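Local coordinates for protein MdcE (PDB 5VIP) that probably serves as the gamma subunit of a biotin-independent malonate decarboxylase, with likely transferase activity, at residues A22-A27 and E230-P235; L222-L227 and G248-D253. One frame throughout, in Å; residues are numbered along the deposited sequence.

Contact 1. Residues A22-A27 and E230-P235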
loop_
_atom_site.group_PDB
_atom_site.type_symbol
_atom_site.label_atom_id
_atom_site.label_comp_id
_atom_site.label_asym_id
_atom_site.label_seq_id
_atom_site.Cartn_x
_atom_site.Cartn_y
_atom_site.Cartn_z
ATOM N N ALA A 22 -3.438 -20.515 17.404
ATOM C CA ALA A 22 -4.335 -19.441 16.981
ATOM C C ALA A 22 -4.171 -19.160 15.486
ATOM O O ALA A 22 -5.142 -18.873 14.787
ATOM C CB ALA A 22 -4.083 -18.172 17.796
ATOM N N SER A 23 -2.939 -19.254 14.998
ATOM C CA SER A 23 -2.655 -19.085 13.576
ATOM C C SER A 23 -1.248 -19.555 13.267
ATOM O O SER A 23 -0.413 -19.660 14.167
ATOM C CB SER A 23 -2.796 -17.619 13.158
ATOM O OG SER A 23 -1.738 -16.864 13.727
ATOM N N ARG A 24 -0.980 -19.802 11.989
ATOM C CA ARG A 24 0.380 -20.083 11.530
ATOM C C ARG A 24 1.362 -18.963 11.846
ATOM O O ARG A 24 2.522 -19.228 12.152
ATOM C CB ARG A 24 0.404 -20.328 10.024
ATOM C CG ARG A 24 -0.272 -21.580 9.577
ATOM C CD ARG A 24 0.157 -21.868 8.167
ATOM N NE ARG A 24 -0.570 -22.983 7.583
ATOM C CZ ARG A 24 -0.506 -23.305 6.300
ATOM N NH1 ARG A 24 0.246 -22.579 5.475
ATOM N NH2 ARG A 24 -1.198 -24.337 5.842
ATOM N N GLY A 25 0.913 -17.711 11.746
ATOM C CA GLY A 25 1.791 -16.599 12.061
ATOM C C GLY A 25 2.283 -16.659 13.490
ATOM O O GLY A 25 3.466 -16.427 13.767
ATOM N N LEU A 26 1.370 -16.973 14.407
ATOM C CA LEU A 26 1.717 -17.087 15.818
ATOM C C LEU A 26 2.667 -18.262 16.055
ATOM O O LEU A 26 3.671 -18.131 16.754
ATOM C CB LEU A 26 0.459 -17.252 16.665
ATOM C CG LEU A 26 0.663 -17.306 18.177
ATOM C CD1 LEU A 26 1.450 -16.091 18.670
ATOM C CD2 LEU A 26 -0.697 -17.392 18.865
ATOM N N ALA A 27 2.339 -19.403 15.455
ATOM C CA ALA A 27 3.167 -20.606 15.552
ATOM C C ALA A 27 4.595 -20.334 15.101
ATOM O O ALA A 27 5.551 -20.702 15.778
ATOM C CB ALA A 27 2.563 -21.722 14.734
ATOM N N GLU A 230 8.176 -29.502 6.307
ATOM C CA GLU A 230 7.536 -30.780 6.667
ATOM C C GLU A 230 6.202 -30.606 7.385
ATOM O O GLU A 230 5.214 -31.277 7.055
ATOM C CB GLU A 230 8.458 -31.638 7.550
ATOM C CG GLU A 230 9.915 -31.634 7.151
ATOM C CD GLU A 230 10.828 -32.263 8.216
ATOM O OE1 GLU A 230 10.320 -33.020 9.076
ATOM O OE2 GLU A 230 12.057 -32.004 8.182
ATOM N N THR A 231 6.194 -29.749 8.403
ATOM C CA THR A 231 4.994 -29.489 9.184
ATOM C C THR A 231 4.814 -27.979 9.248
ATOM O O THR A 231 5.366 -27.302 10.116
ATOM C CB THR A 231 5.067 -30.074 10.610
ATOM O OG1 THR A 231 6.272 -29.639 11.242
ATOM C CG2 THR A 231 5.048 -31.604 10.581
ATOM N N VAL A 232 4.046 -27.466 8.304
ATOM C CA VAL A 232 3.868 -26.033 8.140
ATOM C C VAL A 232 3.143 -25.389 9.333
ATOM O O VAL A 232 3.396 -24.230 9.663
ATOM C CB VAL A 232 3.100 -25.749 6.832
ATOM C CG1 VAL A 232 1.707 -26.357 6.885
ATOM C CG2 VAL A 232 3.034 -24.260 6.556
ATOM N N GLU A 233 2.265 -26.144 9.995
ATOM C CA GLU A 233 1.457 -25.593 11.081
ATOM C C GLU A 233 2.279 -25.361 12.348
ATOM O O GLU A 233 2.077 -24.381 13.059
ATOM C CB GLU A 233 0.270 -26.510 11.387
ATOM C CG GLU A 233 -0.558 -26.914 10.178
ATOM C CD GLU A 233 -1.235 -25.737 9.476
ATOM O OE1 GLU A 233 -1.519 -24.704 10.129
ATOM O OE2 GLU A 233 -1.500 -25.859 8.260
ATOM N N VAL A 234 3.177 -26.291 12.651
ATOM C CA VAL A 234 4.186 -26.093 13.692
ATOM C C VAL A 234 5.502 -26.631 13.173
ATOM O O VAL A 234 5.667 -27.850 13.041
ATOM C CB VAL A 234 3.853 -26.805 15.020
ATOM C CG1 VAL A 234 4.488 -26.049 16.179
ATOM C CG2 VAL A 234 2.351 -26.932 15.223
ATOM N N PRO A 235 6.447 -25.731 12.875
ATOM C CA PRO A 235 7.691 -26.159 12.237
ATOM C C PRO A 235 8.440 -27.210 13.040
ATOM O O PRO A 235 8.474 -27.163 14.271
ATOM C CB PRO A 235 8.508 -24.868 12.154
ATOM C CG PRO A 235 7.939 -24.000 13.211
ATOM C CD PRO A 235 6.478 -24.301 13.225
#
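The Arg24 guanidinium carries Val232 CG2 over one face, 3.4 Å above the plane and displaced toward the rim, while the Glu233 carboxylate reaches its edge. The two flat ions are turned 65° against each other, and the grip is uneven: Arg24 NH2 gives the short bond of the salt bridge, 2.9 Å to Glu233 OE2, met on the syn side of the carboxylate but 30° out of its plane, whereas Arg24 NE makes only weak bonds to both oxygens. Each chain helps bring the charges together. Arg24 runs extended from CG to NE, and Glu233 folds at its second torsion (chi2 -63°), bending its carboxylate back toward the arginine. Val232 follows the same guanidinium with its other methyl, CG1 lying 3.7 Å from Arg24 NH2. In the fold, this is where the first turn of helix 24-33, N-capped by Ser23 through a bond from Leu26 N to Ser23 OG, meets the loop joining the last strand of the main sheet, 225-227, to helix 237-254. One turn along, Ala27 CB presses on Glu233 O at 3.2 Å, and Trp28 NE1 bonds to Val232 O. Within the loop, Thr231 OG1 donates to Val234 O at 2.6 Å, closing a local turn. Asp176 is the stronger partner of Arg24: it forms a salt bridge to NH1, which also bonds to Val153 O.

Contact 2. Residues L222-L227 and G248-D253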
loop_
_atom_site.group_PDB
_atom_site.type_symbol
_atom_site.label_atom_id
_atom_site.label_comp_id
_atom_site.label_asym_id
_atom_site.label_seq_id
_atom_site.Cartn_x
_atom_site.Cartn_y
_atom_site.Cartn_z
ATOM N N LEU A 222 7.938 -12.413 -8.338
ATOM C CA LEU A 222 7.810 -11.554 -7.159
ATOM C C LEU A 222 8.395 -12.147 -5.870
ATOM O O LEU A 222 8.480 -11.455 -4.860
ATOM C CB LEU A 222 6.336 -11.212 -6.935
ATOM C CG LEU A 222 5.731 -10.377 -8.068
ATOM C CD1 LEU A 222 4.214 -10.335 -7.968
ATOM C CD2 LEU A 222 6.312 -8.971 -8.065
ATOM N N LEU A 223 8.785 -13.420 -5.892
ATOM C CA LEU A 223 9.453 -14.025 -4.735
ATOM C C LEU A 223 10.954 -14.130 -4.948
ATOM O O LEU A 223 11.411 -14.439 -6.048
ATOM C CB LEU A 223 8.898 -15.417 -4.445
ATOM C CG LEU A 223 7.446 -15.478 -3.980
ATOM C CD1 LEU A 223 6.951 -16.905 -3.990
ATOM C CD2 LEU A 223 7.293 -14.858 -2.593
ATOM N N TRP A 224 11.727 -13.885 -3.895
ATOM C CA TRP A 224 13.153 -14.161 -3.946
ATOM C C TRP A 224 13.372 -15.687 -3.870
ATOM O O TRP A 224 14.110 -16.248 -4.673
ATOM C CB TRP A 224 13.873 -13.434 -2.814
ATOM C CG TRP A 224 15.346 -13.467 -2.905
ATOM C CD1 TRP A 224 16.128 -12.870 -3.856
ATOM C CD2 TRP A 224 16.241 -14.104 -1.993
ATOM N NE1 TRP A 224 17.455 -13.113 -3.597
ATOM C CE2 TRP A 224 17.553 -13.869 -2.460
ATOM C CE3 TRP A 224 16.062 -14.861 -0.829
ATOM C CZ2 TRP A 224 18.680 -14.365 -1.802
ATOM C CZ3 TRP A 224 17.181 -15.349 -0.180
ATOM C CH2 TRP A 224 18.473 -15.098 -0.667
ATOM N N ARG A 225 12.667 -16.344 -2.953
ATOM C CA ARG A 225 12.707 -17.790 -2.808
ATOM C C ARG A 225 11.479 -18.427 -2.244
ATOM O O ARG A 225 10.755 -17.795 -1.533
ATOM C CB ARG A 225 13.839 -18.187 -1.893
ATOM C CG ARG A 225 15.176 -17.867 -2.466
ATOM C CD ARG A 225 16.239 -18.835 -2.109
ATOM N NE ARG A 225 17.534 -18.406 -2.559
ATOM C CZ ARG A 225 17.806 -17.741 -3.672
ATOM N NH1 ARG A 225 16.874 -17.386 -4.538
ATOM N NH2 ARG A 225 19.049 -17.419 -3.929
ATOM N N THR A 226 11.290 -19.699 -2.571
ATOM C CA THR A 226 10.256 -20.515 -1.949
ATOM C C THR A 226 10.933 -21.641 -1.163
ATOM O O THR A 226 12.051 -22.048 -1.494
ATOM C CB THR A 226 9.268 -21.115 -2.974
ATOM O OG1 THR A 226 9.978 -21.940 -3.905
ATOM C CG2 THR A 226 8.547 -20.015 -3.741
ATOM N N LEU A 227 10.258 -22.118 -0.119
ATOM C CA LEU A 227 10.823 -23.106 0.802
ATOM C C LEU A 227 9.816 -24.179 1.167
ATOM O O LEU A 227 8.771 -23.886 1.748
ATOM C CB LEU A 227 11.292 -22.449 2.101
ATOM C CG LEU A 227 12.419 -21.423 2.115
ATOM C CD1 LEU A 227 12.682 -21.017 3.564
ATOM C CD2 LEU A 227 13.677 -21.988 1.467
ATOM N N GLY A 248 18.885 -15.932 6.856
ATOM C CA GLY A 248 20.272 -15.512 6.938
ATOM C C GLY A 248 20.840 -15.154 5.576
ATOM O O GLY A 248 21.528 -14.142 5.421
ATOM N N GLU A 249 20.550 -15.982 4.578
ATOM C CA GLU A 249 21.039 -15.720 3.231
ATOM C C GLU A 249 20.352 -14.502 2.589
ATOM O O GLU A 249 20.975 -13.757 1.834
ATOM C CB GLU A 249 20.862 -16.965 2.365
ATOM C CG GLU A 249 21.758 -18.111 2.833
ATOM C CD GLU A 249 21.419 -19.442 2.202
ATOM O OE1 GLU A 249 20.590 -19.478 1.260
ATOM O OE2 GLU A 249 21.991 -20.458 2.651
ATOM N N ALA A 250 19.078 -14.298 2.898
ATOM C CA ALA A 250 18.368 -13.121 2.407
ATOM C C ALA A 250 19.004 -11.861 2.985
ATOM O O ALA A 250 19.263 -10.901 2.272
ATOM C CB ALA A 250 16.886 -13.204 2.759
ATOM N N LEU A 251 19.287 -11.902 4.283
ATOM C CA LEU A 251 19.918 -10.801 4.993
ATOM C C LEU A 251 21.281 -10.469 4.391
ATOM O O LEU A 251 21.592 -9.304 4.112
ATOM C CB LEU A 251 20.043 -11.155 6.477
ATOM C CG LEU A 251 20.701 -10.148 7.408
ATOM C CD1 LEU A 251 20.000 -8.809 7.276
ATOM C CD2 LEU A 251 20.637 -10.648 8.847
ATOM N N ALA A 252 22.086 -11.507 4.179
ATOM C CA ALA A 252 23.387 -11.357 3.537
ATOM C C ALA A 252 23.249 -10.773 2.138
ATOM O O ALA A 252 24.039 -9.919 1.735
ATOM C CB ALA A 252 24.114 -12.712 3.481
ATOM N N ASP A 253 22.238 -11.230 1.402
ATOM C CA ASP A 253 22.008 -10.779 0.029
ATOM C C ASP A 253 21.591 -9.303 -0.052
ATOM O O ASP A 253 21.914 -8.609 -1.016
ATOM C CB ASP A 253 20.945 -11.665 -0.643
ATOM C CG ASP A 253 20.797 -11.372 -2.118
ATOM O OD1 ASP A 253 21.666 -11.806 -2.904
ATOM O OD2 ASP A 253 19.817 -10.702 -2.497
#
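Trp224 lays the six-membered end of its indole against one side of helix 237-254, where Ala250 offers little bulk. Trp224 CZ3 lies 3.6 Å from Ala250 CA, and hardly farther from the methyl carbon CB. Trp224 CH2 approaches Glu249 O at 3.8 Å. Glu249 O and Ala250 CA meet the ring obliquely. One helical turn further on, Asp253 crosses the indole at a slant: its CB is 3.7 Å from Trp224 CZ2, and its carboxylate is inclined 38° to the ring plane. Asp253 OD2 is 3.5 Å from Trp224 NE1, a close approach but no hydrogen bond. That oxygen is held instead by a salt bridge to Arg170 NE, and Arg170 also makes a cation-pi interaction with Trp224, so a single arginine from strand 170-174 braces both partners.

Placing CG of Trp224 opposite the backbone N (chi1 -170°) directs the indole toward the helix. The next residue, Arg225, lies over part of one indole face, its CZ 3.9 Å above the ring plane, and NH1 returns a weak bond of 3.0 Å to Trp224 O. Farther out, backbone hydrogen bonds between Trp224 and Leu171 and between Arg225 and Ala173 fix the segment beside strand 170-174, while Ala250 also packs on Ile172 of that strand. Strand 225-227 lies at the edge of the main sheet within this chain, parallel to 170-174, and the pattern is that of an alpha/beta fold in which the helix after the edge strand packs back on the sheet.

In the fold
Near the modelled N terminus, helix 24-33 begins at residues 22-27, which are followed by 202 intervening residues, with all six strands of the main sheet among them, before residues 230-235 complete contact 1. Contact 2 is the short-range counterpart: 222-227 and 248-253 are separated by 20 residues, and the loop carrying the second half of contact 1 lies inside that span. The segments therefore alternate along the chain, and the two closures cross rather than nest. Their centres stand about 20 Å apart, linked through the chain where 222-227 leads into 230-235. Contact 2 ties the edge strand to the helix that follows it; contact 1 joins the loop between them to the N-terminal helix.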